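Local coordinates for protein phage terminase large subunit (Thermus phage P7426, PDB 4ZNL) that probably acts as the ATP-driven motor that translocates viral DNA into empty capsids and as the endonuclease that cuts the genome, this chain being its N-terminal ATPase domain, at residues 54-59 with 150-155; 80-85 with 106-111; 184-189 with 250-255. All coordinates share one frame; numbering follows the deposited sequence.

How the contacts relate
All three contacts belong to the N-terminal ATPase domain and gather round its mixed, eight-stranded sheet. Along the chain, contact 2 is nested inside the loop closed by contact 1, and contact 3 opens only after contact 1 has closed. Contacts 1 and 2 have centres about 12 Å apart and touch directly: I81 of helix 75-94 packs on D154 of strand 150-154, and V85 on A56 of helix 48-62. The centres of contacts 1 and 3 are about 21 Å apart, yet a probable hydrogen bond from T184 N to E155 OE1 connects them. Contacts 2 and 3 do not touch. The nucleotide site lies among them: R84 binds ADP, D154 magnesium, and T184 adjoins K48.

Contact 1 of 3, residues 54-59 with 150-155; sequences VEAVFE and FVILDE
Helix 54-59 runs nearly antiparallel to strand 150-154, with 166° between their N-to-C directions and a closest axis approach of 9.7 Å; A56 lies nearest I152 and E59 nearest F150. No hydrogen bond joins the two segments, so the contact rests on carbon packing from alternate strand residues. The main pair is E59 with F150. The methylene CG of E59 sits over one face of the phenyl ring, 3.8 Å from the centroid and 22° off the normal, a CH-pi contact displaced toward the rim, while E59 CB comes within 3.4 Å of F150 CE2. F150 holds its ring out toward the helix with CG between its own backbone N and carbonyl carbon. The bend of E59 at chi2 lays its chain along the ring and leaves the carboxylate plane 51° from the ring plane. That buried carboxylate is satisfied by R63, in a salt bridge, and by W178 NE1; the W178 ring also meets F150. One helical turn before E59, E55 CB and A56 CB meet I152 CD1, at 3.9 and 4.3 Å. The acid of E55 turns to other partners, R10, R38 and H31, so its aliphatic base is what meets the strand. This is the core of a P-loop NTPase: the helix following the phosphate-binding loop covers the strand that carries the predicted Walker B motif. At the end of that motif D154 binds magnesium and accepts a hydrogen bond from S49, while E155 is the predicted catalytic residue for ATP hydrolysis.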
loop_
_atom_site.group_PDB
_atom_site.type_symbol
_atom_site.label_atom_id
_atom_site.label_comp_id
_atom_site.label_asym_id
_atom_site.label_seq_id
_atom_site.Cartn_x
_atom_site.Cartn_y
_atom_site.Cartn_z
ATOM N N VAL A 54 0.809 -5.860 3.696
ATOM C CA VAL A 54 2.045 -6.149 4.412
ATOM C C VAL A 54 2.589 -4.863 5.050
ATOM O O VAL A 54 3.003 -4.859 6.210
ATOM C CB VAL A 54 3.094 -6.809 3.471
ATOM C CG1 VAL A 54 4.502 -6.809 4.079
ATOM C CG2 VAL A 54 2.674 -8.245 3.158
ATOM N N GLU A 55 2.553 -3.770 4.307
ATOM C CA GLU A 55 2.988 -2.487 4.839
ATOM C C GLU A 55 2.183 -2.088 6.078
ATOM O O GLU A 55 2.736 -1.576 7.044
ATOM C CB GLU A 55 2.875 -1.411 3.765
ATOM C CG GLU A 55 3.888 -1.575 2.638
ATOM C CD GLU A 55 5.197 -0.829 2.874
ATOM O OE1 GLU A 55 5.237 0.098 3.704
ATOM O OE2 GLU A 55 6.203 -1.170 2.210
ATOM N N ALA A 56 0.884 -2.357 6.062
ATOM C CA ALA A 56 0.023 -2.011 7.191
ATOM C C ALA A 56 0.367 -2.852 8.417
ATOM O O ALA A 56 0.403 -2.343 9.538
ATOM C CB ALA A 56 -1.444 -2.189 6.811
ATOM N N VAL A 57 0.652 -4.132 8.196
ATOM C CA VAL A 57 1.008 -5.036 9.283
ATOM C C VAL A 57 2.342 -4.640 9.915
ATOM O O VAL A 57 2.503 -4.685 11.133
ATOM C CB VAL A 57 1.100 -6.494 8.790
ATOM C CG1 VAL A 57 1.724 -7.394 9.859
ATOM C CG2 VAL A 57 -0.269 -7.009 8.412
ATOM N N PHE A 58 3.308 -4.276 9.080
ATOM C CA PHE A 58 4.611 -3.869 9.580
ATOM C C PHE A 58 4.478 -2.720 10.578
ATOM O O PHE A 58 5.041 -2.778 11.679
ATOM C CB PHE A 58 5.531 -3.479 8.417
ATOM C CG PHE A 58 6.816 -2.847 8.854
ATOM C CD1 PHE A 58 7.839 -3.619 9.372
ATOM C CD2 PHE A 58 7.005 -1.483 8.742
ATOM C CE1 PHE A 58 9.025 -3.039 9.775
ATOM C CE2 PHE A 58 8.191 -0.899 9.146
ATOM C CZ PHE A 58 9.203 -1.680 9.659
ATOM N N GLU A 59 3.709 -1.694 10.212
ATOM C CA GLU A 59 3.495 -0.542 11.083
ATOM C C GLU A 59 2.829 -0.917 12.407
ATOM O O GLU A 59 3.251 -0.462 13.470
ATOM C CB GLU A 59 2.644 0.510 10.376
ATOM C CG GLU A 59 3.352 1.208 9.231
ATOM C CD GLU A 59 4.399 2.216 9.692
ATOM O OE1 GLU A 59 4.164 2.926 10.687
ATOM O OE2 GLU A 59 5.461 2.308 9.047
ATOM N N PHE A 150 0.626 7.117 8.641
ATOM C CA PHE A 150 0.745 6.620 7.281
ATOM C C PHE A 150 -0.591 6.436 6.594
ATOM O O PHE A 150 -1.622 6.215 7.235
ATOM C CB PHE A 150 1.510 5.288 7.260
ATOM C CG PHE A 150 0.774 4.146 7.904
ATOM C CD1 PHE A 150 -0.014 3.293 7.140
ATOM C CD2 PHE A 150 0.895 3.906 9.261
ATOM C CE1 PHE A 150 -0.685 2.224 7.726
ATOM C CE2 PHE A 150 0.226 2.838 9.859
ATOM C CZ PHE A 150 -0.569 1.997 9.084
ATOM N N VAL A 151 -0.567 6.552 5.273
ATOM C CA VAL A 151 -1.702 6.142 4.461
ATOM C C VAL A 151 -1.202 5.334 3.282
ATOM O O VAL A 151 -0.099 5.542 2.773
ATOM C CB VAL A 151 -2.534 7.340 3.968
ATOM C CG1 VAL A 151 -3.208 8.041 5.161
ATOM C CG2 VAL A 151 -1.659 8.293 3.185
ATOM N N ILE A 152 -2.022 4.373 2.889
ATOM C CA ILE A 152 -1.778 3.556 1.721
ATOM C C ILE A 152 -3.011 3.707 0.854
ATOM O O ILE A 152 -4.117 3.450 1.323
ATOM C CB ILE A 152 -1.544 2.087 2.106
ATOM C CG1 ILE A 152 -0.302 1.956 2.985
ATOM C CG2 ILE A 152 -1.441 1.189 0.879
ATOM C CD1 ILE A 152 -0.338 0.714 3.907
ATOM N N LEU A 153 -2.835 4.158 -0.390
ATOM C CA LEU A 153 -3.941 4.226 -1.353
ATOM C C LEU A 153 -3.835 3.071 -2.338
ATOM O O LEU A 153 -2.893 3.005 -3.117
ATOM C CB LEU A 153 -3.953 5.545 -2.115
ATOM C CG LEU A 153 -4.409 6.789 -1.361
ATOM C CD1 LEU A 153 -3.402 7.156 -0.288
ATOM C CD2 LEU A 153 -4.617 7.932 -2.340
ATOM N N ASP A 154 -4.797 2.155 -2.272
ATOM C CA ASP A 154 -4.853 0.992 -3.156
ATOM C C ASP A 154 -5.762 1.328 -4.351
ATOM O O ASP A 154 -6.800 1.970 -4.186
ATOM C CB ASP A 154 -5.354 -0.233 -2.371
ATOM C CG ASP A 154 -5.080 -1.547 -3.086
ATOM O OD1 ASP A 154 -4.335 -1.545 -4.090
ATOM O OD2 ASP A 154 -5.600 -2.586 -2.637
ATOM N N GLU A 155 -5.349 0.915 -5.546
ATOM C CA GLU A 155 -5.926 1.371 -6.820
ATOM C C GLU A 155 -6.124 2.884 -6.838
ATOM O O GLU A 155 -7.206 3.407 -7.162
ATOM C CB GLU A 155 -7.242 0.659 -7.113
ATOM C CG GLU A 155 -7.101 -0.844 -7.337
ATOM C CD GLU A 155 -5.957 -1.213 -8.288
ATOM O OE1 GLU A 155 -5.682 -0.479 -9.262
ATOM O OE2 GLU A 155 -5.322 -2.255 -8.050
#

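Contact 2 of 3, residues 80-85 with 106-111; sequences IIFGRV and RRLRLL. With ADP (adenosine-5'-diphosphate), chain F; SO4 (sulfate ion), chain G.
F82 and L108 carry this contact, the phenyl ring lying flat against the leucine backbone. L108 CA stands over the ring centre, 3.7 Å from the centroid and 11° off the normal, which makes it a face-on CH-pi contact. F82 has CG anti to its backbone N (chi1 172°), and this extends the ring from the helix to the turn entering strand 109-111. Its CE2 atom reaches the L108 carbonyl carbon at 3.3 Å, and the L108 side chain comes across obliquely, with CD2 3.7 Å from F82 CD1. Farther along, F82 CE2 meets L110 CB at 4.0 Å, and V85 CG1 touches L110 CD2 at a glancing angle. They join helix 80-85 to strand 109-111, which run nearly parallel, 18° apart. L108 and R109, both facing Q104, form a G1 beta bulge, and it is at this bulge that the CA meets the ring.

Charged ends point to anions beyond this apolar core. R84 meets ADP edge-on, NH1 donating to O1A at 2.7 Å in a fairly straight bond, and its NH2 is paired with E50. R106 grips a sulfate ion, probably from the crystallisation liquor: NE and NH2 both reach O4, the NE bond being 2.6 Å, and the backbone N bonds O2. R107 lays a guanidinium face over the same ion.

Helix 75-94 thus lies between the nucleotide and the outer antiparallel strands: F132 of strand 126-136 packs against F82 and V85, V101 and L103 of strand 99-104 against L110, and S49 and S53 of helix 48-62 against R84 and V85.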
loop_
_atom_site.group_PDB
_atom_site.type_symbol
_atom_site.label_atom_id
_atom_site.label_comp_id
_atom_site.label_asym_id
_atom_site.label_seq_id
_atom_site.Cartn_x
_atom_site.Cartn_y
_atom_site.Cartn_z
ATOM N N ILE A 80 -12.676 -5.985 1.731
ATOM C CA ILE A 80 -11.814 -7.095 1.353
ATOM C C ILE A 80 -10.408 -6.903 1.901
ATOM O O ILE A 80 -9.860 -7.797 2.541
ATOM C CB ILE A 80 -11.774 -7.274 -0.183
ATOM C CG1 ILE A 80 -13.121 -7.828 -0.657
ATOM C CG2 ILE A 80 -10.649 -8.226 -0.607
ATOM C CD1 ILE A 80 -13.295 -7.889 -2.161
ATOM N N ILE A 81 -9.804 -5.746 1.670
ATOM C CA ILE A 81 -8.412 -5.615 2.049
ATOM C C ILE A 81 -8.296 -5.530 3.574
ATOM O O ILE A 81 -7.307 -5.984 4.139
ATOM C CB ILE A 81 -7.720 -4.407 1.366
ATOM C CG1 ILE A 81 -6.196 -4.584 1.439
ATOM C CG2 ILE A 81 -8.153 -3.098 1.986
ATOM C CD1 ILE A 81 -5.423 -3.767 0.432
ATOM N N PHE A 82 -9.317 -4.995 4.243
ATOM C CA PHE A 82 -9.331 -5.003 5.701
ATOM C C PHE A 82 -9.271 -6.441 6.208
ATOM O O PHE A 82 -8.527 -6.745 7.130
ATOM C CB PHE A 82 -10.575 -4.316 6.258
ATOM C CG PHE A 82 -10.734 -4.470 7.752
ATOM C CD1 PHE A 82 -11.589 -5.420 8.279
ATOM C CD2 PHE A 82 -10.022 -3.663 8.627
ATOM C CE1 PHE A 82 -11.728 -5.564 9.652
ATOM C CE2 PHE A 82 -10.166 -3.798 9.990
ATOM C CZ PHE A 82 -11.014 -4.750 10.501
ATOM N N GLY A 83 -10.068 -7.315 5.599
ATOM C CA GLY A 83 -10.043 -8.730 5.926
ATOM C C GLY A 83 -8.669 -9.345 5.747
ATOM O O GLY A 83 -8.227 -10.138 6.572
ATOM N N ARG A 84 -7.984 -8.979 4.667
ATOM C CA ARG A 84 -6.667 -9.538 4.373
ATOM C C ARG A 84 -5.630 -9.085 5.394
ATOM O O ARG A 84 -4.732 -9.856 5.758
ATOM C CB ARG A 84 -6.217 -9.149 2.959
ATOM C CG ARG A 84 -6.919 -9.926 1.855
ATOM C CD ARG A 84 -6.637 -9.344 0.467
ATOM N NE ARG A 84 -5.284 -9.654 0.018
ATOM C CZ ARG A 84 -4.858 -9.538 -1.235
ATOM N NH1 ARG A 84 -5.682 -9.120 -2.182
ATOM N NH2 ARG A 84 -3.608 -9.854 -1.546
ATOM N N VAL A 85 -5.743 -7.841 5.856
ATOM C CA VAL A 85 -4.871 -7.359 6.927
ATOM C C VAL A 85 -5.177 -8.074 8.249
ATOM O O VAL A 85 -4.272 -8.402 9.004
ATOM C CB VAL A 85 -5.003 -5.841 7.128
ATOM C CG1 VAL A 85 -4.290 -5.394 8.403
ATOM C CG2 VAL A 85 -4.441 -5.087 5.913
ATOM N N ARG A 106 -17.194 -4.181 12.089
ATOM C CA ARG A 106 -18.250 -3.370 11.493
ATOM C C ARG A 106 -17.749 -1.958 11.186
ATOM O O ARG A 106 -18.346 -1.252 10.374
ATOM C CB ARG A 106 -19.482 -3.328 12.411
ATOM C CG ARG A 106 -20.076 -4.717 12.679
ATOM C CD ARG A 106 -21.394 -4.685 13.475
ATOM N NE ARG A 106 -21.268 -3.996 14.759
ATOM C CZ ARG A 106 -22.204 -3.982 15.708
ATOM N NH1 ARG A 106 -23.354 -4.632 15.541
ATOM N NH2 ARG A 106 -21.988 -3.314 16.836
ATOM N N ARG A 107 -16.643 -1.564 11.816
ATOM C CA ARG A 107 -16.023 -0.252 11.588
ATOM C C ARG A 107 -14.786 -0.327 10.677
ATOM O O ARG A 107 -14.125 0.689 10.430
ATOM C CB ARG A 107 -15.619 0.380 12.924
ATOM C CG ARG A 107 -16.713 1.165 13.620
ATOM C CD ARG A 107 -16.138 1.980 14.769
ATOM N NE ARG A 107 -15.833 1.155 15.937
ATOM C CZ ARG A 107 -16.731 0.791 16.848
ATOM N NH1 ARG A 107 -17.995 1.170 16.724
ATOM N NH2 ARG A 107 -16.370 0.043 17.882
ATOM N N LEU A 108 -14.486 -1.527 10.182
ATOM C CA LEU A 108 -13.211 -1.809 9.522
ATOM C C LEU A 108 -12.070 -1.179 10.310
ATOM O O LEU A 108 -11.233 -0.463 9.755
ATOM C CB LEU A 108 -13.206 -1.290 8.090
ATOM C CG LEU A 108 -14.313 -1.791 7.161
ATOM C CD1 LEU A 108 -14.074 -1.252 5.766
ATOM C CD2 LEU A 108 -14.392 -3.311 7.148
ATOM N N ARG A 109 -12.068 -1.444 11.613
ATOM C CA ARG A 109 -11.097 -0.888 12.535
ATOM C C ARG A 109 -10.463 -2.025 13.306
ATOM O O ARG A 109 -11.130 -2.997 13.679
ATOM C CB ARG A 109 -11.760 0.123 13.490
ATOM C CG ARG A 109 -10.831 0.771 14.523
ATOM C CD ARG A 109 -11.426 2.095 15.020
ATOM N NE ARG A 109 -10.517 2.862 15.873
ATOM C CZ ARG A 109 -10.497 2.812 17.202
ATOM N NH1 ARG A 109 -11.326 2.018 17.872
ATOM N NH2 ARG A 109 -9.633 3.564 17.869
ATOM N N LEU A 110 -9.165 -1.883 13.536
ATOM C CA LEU A 110 -8.364 -2.890 14.207
ATOM C C LEU A 110 -7.355 -2.190 15.111
ATOM O O LEU A 110 -6.701 -1.225 14.690
ATOM C CB LEU A 110 -7.660 -3.766 13.166
ATOM C CG LEU A 110 -6.372 -4.483 13.549
ATOM C CD1 LEU A 110 -6.666 -5.658 14.452
ATOM C CD2 LEU A 110 -5.689 -4.953 12.314
ATOM N N LEU A 111 -7.238 -2.670 16.345
ATOM C CA LEU A 111 -6.207 -2.198 17.262
ATOM C C LEU A 111 -5.270 -3.339 17.611
ATOM O O LEU A 111 -5.707 -4.480 17.775
ATOM C CB LEU A 111 -6.822 -1.626 18.536
ATOM C CG LEU A 111 -7.882 -0.546 18.311
ATOM C CD1 LEU A 111 -8.664 -0.287 19.588
ATOM C CD2 LEU A 111 -7.214 0.720 17.800
HETATM P PB ADP F . -3.414 -7.147 -7.148
HETATM O O1B ADP F . -4.278 -7.118 -8.464
HETATM O O2B ADP F . -2.027 -6.749 -7.564
HETATM O O3B ADP F . -3.919 -6.228 -6.040
HETATM P PA ADP F . -3.236 -9.153 -5.208
HETATM O O1A ADP F . -4.625 -9.427 -4.609
HETATM O O2A ADP F . -2.453 -8.275 -4.259
HETATM O O3A ADP F . -3.416 -8.615 -6.664
HETATM O "O5'" ADP F . -2.454 -10.487 -5.404
HETATM C "C5'" ADP F . -2.961 -11.424 -6.249
HETATM C "C4'" ADP F . -2.737 -12.856 -5.862
HETATM O "O4'" ADP F . -1.344 -13.113 -5.851
HETATM C "C3'" ADP F . -3.215 -13.089 -4.523
HETATM O "O3'" ADP F . -3.717 -14.377 -4.384
HETATM C "C2'" ADP F . -2.034 -12.915 -3.687
HETATM O "O2'" ADP F . -2.141 -13.687 -2.533
HETATM C "C1'" ADP F . -0.950 -13.396 -4.519
HETATM N N9 ADP F . 0.306 -12.760 -4.279
HETATM C C8 ADP F . 0.614 -11.464 -4.383
HETATM N N7 ADP F . 1.923 -11.324 -4.084
HETATM C C5 ADP F . 2.452 -12.556 -3.799
HETATM C C6 ADP F . 3.756 -13.030 -3.424
HETATM N N6 ADP F . 4.920 -12.093 -3.265
HETATM N N1 ADP F . 3.928 -14.344 -3.213
HETATM C C2 ADP F . 2.894 -15.213 -3.342
HETATM N N3 ADP F . 1.671 -14.803 -3.692
HETATM C C4 ADP F . 1.423 -13.476 -3.927
HETATM S S SO4 G . -17.816 -3.115 15.754
HETATM O O1 SO4 G . -17.353 -2.056 14.858
HETATM O O2 SO4 G . -17.533 -4.411 15.139
HETATM O O3 SO4 G . -17.131 -3.007 17.046
HETATM O O4 SO4 G . -19.259 -2.957 15.952
#

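Contact 3 of 3, residues 184-189 with 250-255; sequences TPKGLN and RQEYGA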
loop_
_atom_site.group_PDB
_atom_site.type_symbol
_atom_site.label_atom_id
_atom_site.label_comp_id
_atom_site.label_asym_id
_atom_site.label_seq_id
_atom_site.Cartn_x
_atom_site.Cartn_y
_atom_site.Cartn_z
ATOM N N THR A 184 -2.940 0.065 -10.679
ATOM C CA THR A 184 -2.897 -0.086 -12.122
ATOM C C THR A 184 -3.288 1.281 -12.686
ATOM O O THR A 184 -4.197 1.926 -12.174
ATOM C CB THR A 184 -3.840 -1.214 -12.595
ATOM O OG1 THR A 184 -3.293 -2.474 -12.191
ATOM C CG2 THR A 184 -4.017 -1.222 -14.115
ATOM N N PRO A 185 -2.581 1.751 -13.721
ATOM C CA PRO A 185 -2.825 3.119 -14.188
ATOM C C PRO A 185 -4.179 3.314 -14.871
ATOM O O PRO A 185 -4.755 2.333 -15.348
ATOM C CB PRO A 185 -1.691 3.348 -15.186
ATOM C CG PRO A 185 -1.355 1.987 -15.687
ATOM C CD PRO A 185 -1.540 1.077 -14.514
ATOM N N LYS A 186 -4.663 4.559 -14.891
ATOM C CA LYS A 186 -5.867 4.939 -15.633
ATOM C C LYS A 186 -5.614 6.233 -16.398
ATOM O O LYS A 186 -6.175 7.279 -16.084
ATOM C CB LYS A 186 -7.071 5.110 -14.688
ATOM C CG LYS A 186 -8.048 3.966 -14.730
ATOM C CD LYS A 186 -7.618 2.874 -13.817
ATOM C CE LYS A 186 -8.283 1.562 -14.181
ATOM N NZ LYS A 186 -7.472 0.438 -13.672
ATOM N N GLY A 187 -4.741 6.165 -17.392
ATOM C CA GLY A 187 -4.453 7.330 -18.196
ATOM C C GLY A 187 -3.598 8.368 -17.494
ATOM O O GLY A 187 -2.946 8.100 -16.475
ATOM N N LEU A 188 -3.606 9.571 -18.053
ATOM C CA LEU A 188 -2.718 10.629 -17.605
ATOM C C LEU A 188 -3.366 11.512 -16.552
ATOM O O LEU A 188 -3.377 12.731 -16.691
ATOM C CB LEU A 188 -2.276 11.484 -18.798
ATOM C CG LEU A 188 -1.667 10.747 -19.997
ATOM C CD1 LEU A 188 -1.054 11.746 -20.955
ATOM C CD2 LEU A 188 -0.628 9.709 -19.580
ATOM N N ASN A 189 -3.898 10.900 -15.496
ATOM C CA ASN A 189 -4.521 11.661 -14.421
ATOM C C ASN A 189 -3.509 11.932 -13.297
ATOM O O ASN A 189 -2.300 11.834 -13.510
ATOM C CB ASN A 189 -5.768 10.929 -13.901
ATOM C CG ASN A 189 -5.452 9.622 -13.177
ATOM O OD1 ASN A 189 -4.300 9.193 -13.063
ATOM N ND2 ASN A 189 -6.501 8.987 -12.670
ATOM N N ARG A 250 -2.556 -3.418 -22.547
ATOM C CA ARG A 250 -1.378 -2.626 -22.238
ATOM C C ARG A 250 -1.535 -1.842 -20.932
ATOM O O ARG A 250 -0.587 -1.714 -20.144
ATOM C CB ARG A 250 -1.078 -1.688 -23.409
ATOM C CG ARG A 250 -0.619 -2.459 -24.652
ATOM C CD ARG A 250 0.069 -1.611 -25.697
ATOM N NE ARG A 250 1.164 -2.378 -26.293
ATOM C CZ ARG A 250 2.337 -1.874 -26.656
ATOM N NH1 ARG A 250 2.588 -0.576 -26.521
ATOM N NH2 ARG A 250 3.265 -2.670 -27.169
ATOM N N GLN A 251 -2.733 -1.339 -20.679
ATOM C CA GLN A 251 -2.965 -0.607 -19.448
ATOM C C GLN A 251 -3.064 -1.541 -18.244
ATOM O O GLN A 251 -2.408 -1.309 -17.226
ATOM C CB GLN A 251 -4.233 0.243 -19.561
ATOM C CG GLN A 251 -4.807 0.648 -18.219
ATOM C CD GLN A 251 -5.909 1.671 -18.342
ATOM O OE1 GLN A 251 -5.694 2.773 -18.848
ATOM N NE2 GLN A 251 -7.099 1.318 -17.863
ATOM N N GLU A 252 -3.876 -2.591 -18.355
ATOM C CA GLU A 252 -4.233 -3.399 -17.183
ATOM C C GLU A 252 -3.158 -4.426 -16.793
ATOM O O GLU A 252 -2.952 -4.677 -15.600
ATOM C CB GLU A 252 -5.570 -4.122 -17.414
ATOM C CG GLU A 252 -6.768 -3.184 -17.642
ATOM C CD GLU A 252 -7.152 -2.417 -16.389
ATOM O OE1 GLU A 252 -7.362 -1.188 -16.461
ATOM O OE2 GLU A 252 -7.251 -3.049 -15.326
ATOM N N TYR A 253 -2.470 -5.009 -17.775
ATOM C CA TYR A 253 -1.390 -5.957 -17.481
ATOM C C TYR A 253 -0.027 -5.347 -17.794
ATOM O O TYR A 253 0.943 -5.614 -17.103
ATOM C CB TYR A 253 -1.585 -7.265 -18.258
ATOM C CG TYR A 253 -2.856 -7.987 -17.866
ATOM C CD1 TYR A 253 -2.887 -8.816 -16.752
ATOM C CD2 TYR A 253 -4.031 -7.814 -18.590
ATOM C CE1 TYR A 253 -4.044 -9.465 -16.376
ATOM C CE2 TYR A 253 -5.198 -8.465 -18.224
ATOM C CZ TYR A 253 -5.197 -9.288 -17.108
ATOM O OH TYR A 253 -6.341 -9.944 -16.718
ATOM N N GLY A 254 0.042 -4.524 -18.834
ATOM C CA GLY A 254 1.277 -3.850 -19.177
ATOM C C GLY A 254 1.613 -2.699 -18.241
ATOM O O GLY A 254 2.768 -2.281 -18.164
ATOM N N ALA A 255 0.606 -2.194 -17.528
ATOM C CA ALA A 255 0.758 -1.036 -16.646
ATOM C C ALA A 255 1.224 0.204 -17.398
ATOM O O ALA A 255 1.898 1.064 -16.830
ATOM C CB ALA A 255 1.719 -1.346 -15.502
HETATM O O HOH W 1 -3.381 4.014 -18.555
#
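Q251 opens the contact by laying its amide end across the loop after strand 178-183. Its CG is anti to the backbone N (chi1 160°), and the chain stays extended beyond, which carries CD to 3.3 Å from P185 O. The two ends of the amide have separate tasks. OE1 takes a hydrogen bond from a water, 2.6 Å away, which in turn accepts from G187 N at 2.8 Å and so bridges the helix to the loop backbone. NE2 donates to E252 OE1 at 2.9 Å; the bond is nearly straight (171°), with the acceptor 5° out of the amide plane.

E252 follows, bent at chi2 so that its carboxylate comes back to the loop. OE1 also accepts from K186 NZ, at 3.2 Å in a salt bridge, on its syn lone pair, whereas Q251 meets the same oxygen nearly along its C-O axis. Two donors thus hold one oxygen, which would be expected to favour the charged carboxylate. T184 CG2 packs against the backbone here, 3.8 Å from E252 CA and close to Q251 O.

After the helix, A255 has positive phi and turns the chain back against P185: its O lies 3.6 Å from P185 CG, and its methyl touches P185 CD. The A255 carbonyl is hydrogen-bonded by H223.

The segment 250-255, at the end of helix 246-252, therefore packs on the loop leading from strand 178-183 to helix 190-197. That loop starts beside the nucleotide site, where T184 OG1 is hydrogen-bonded to L42 O, and A255 ties the helix end to strand 219-224 at the sheet edge.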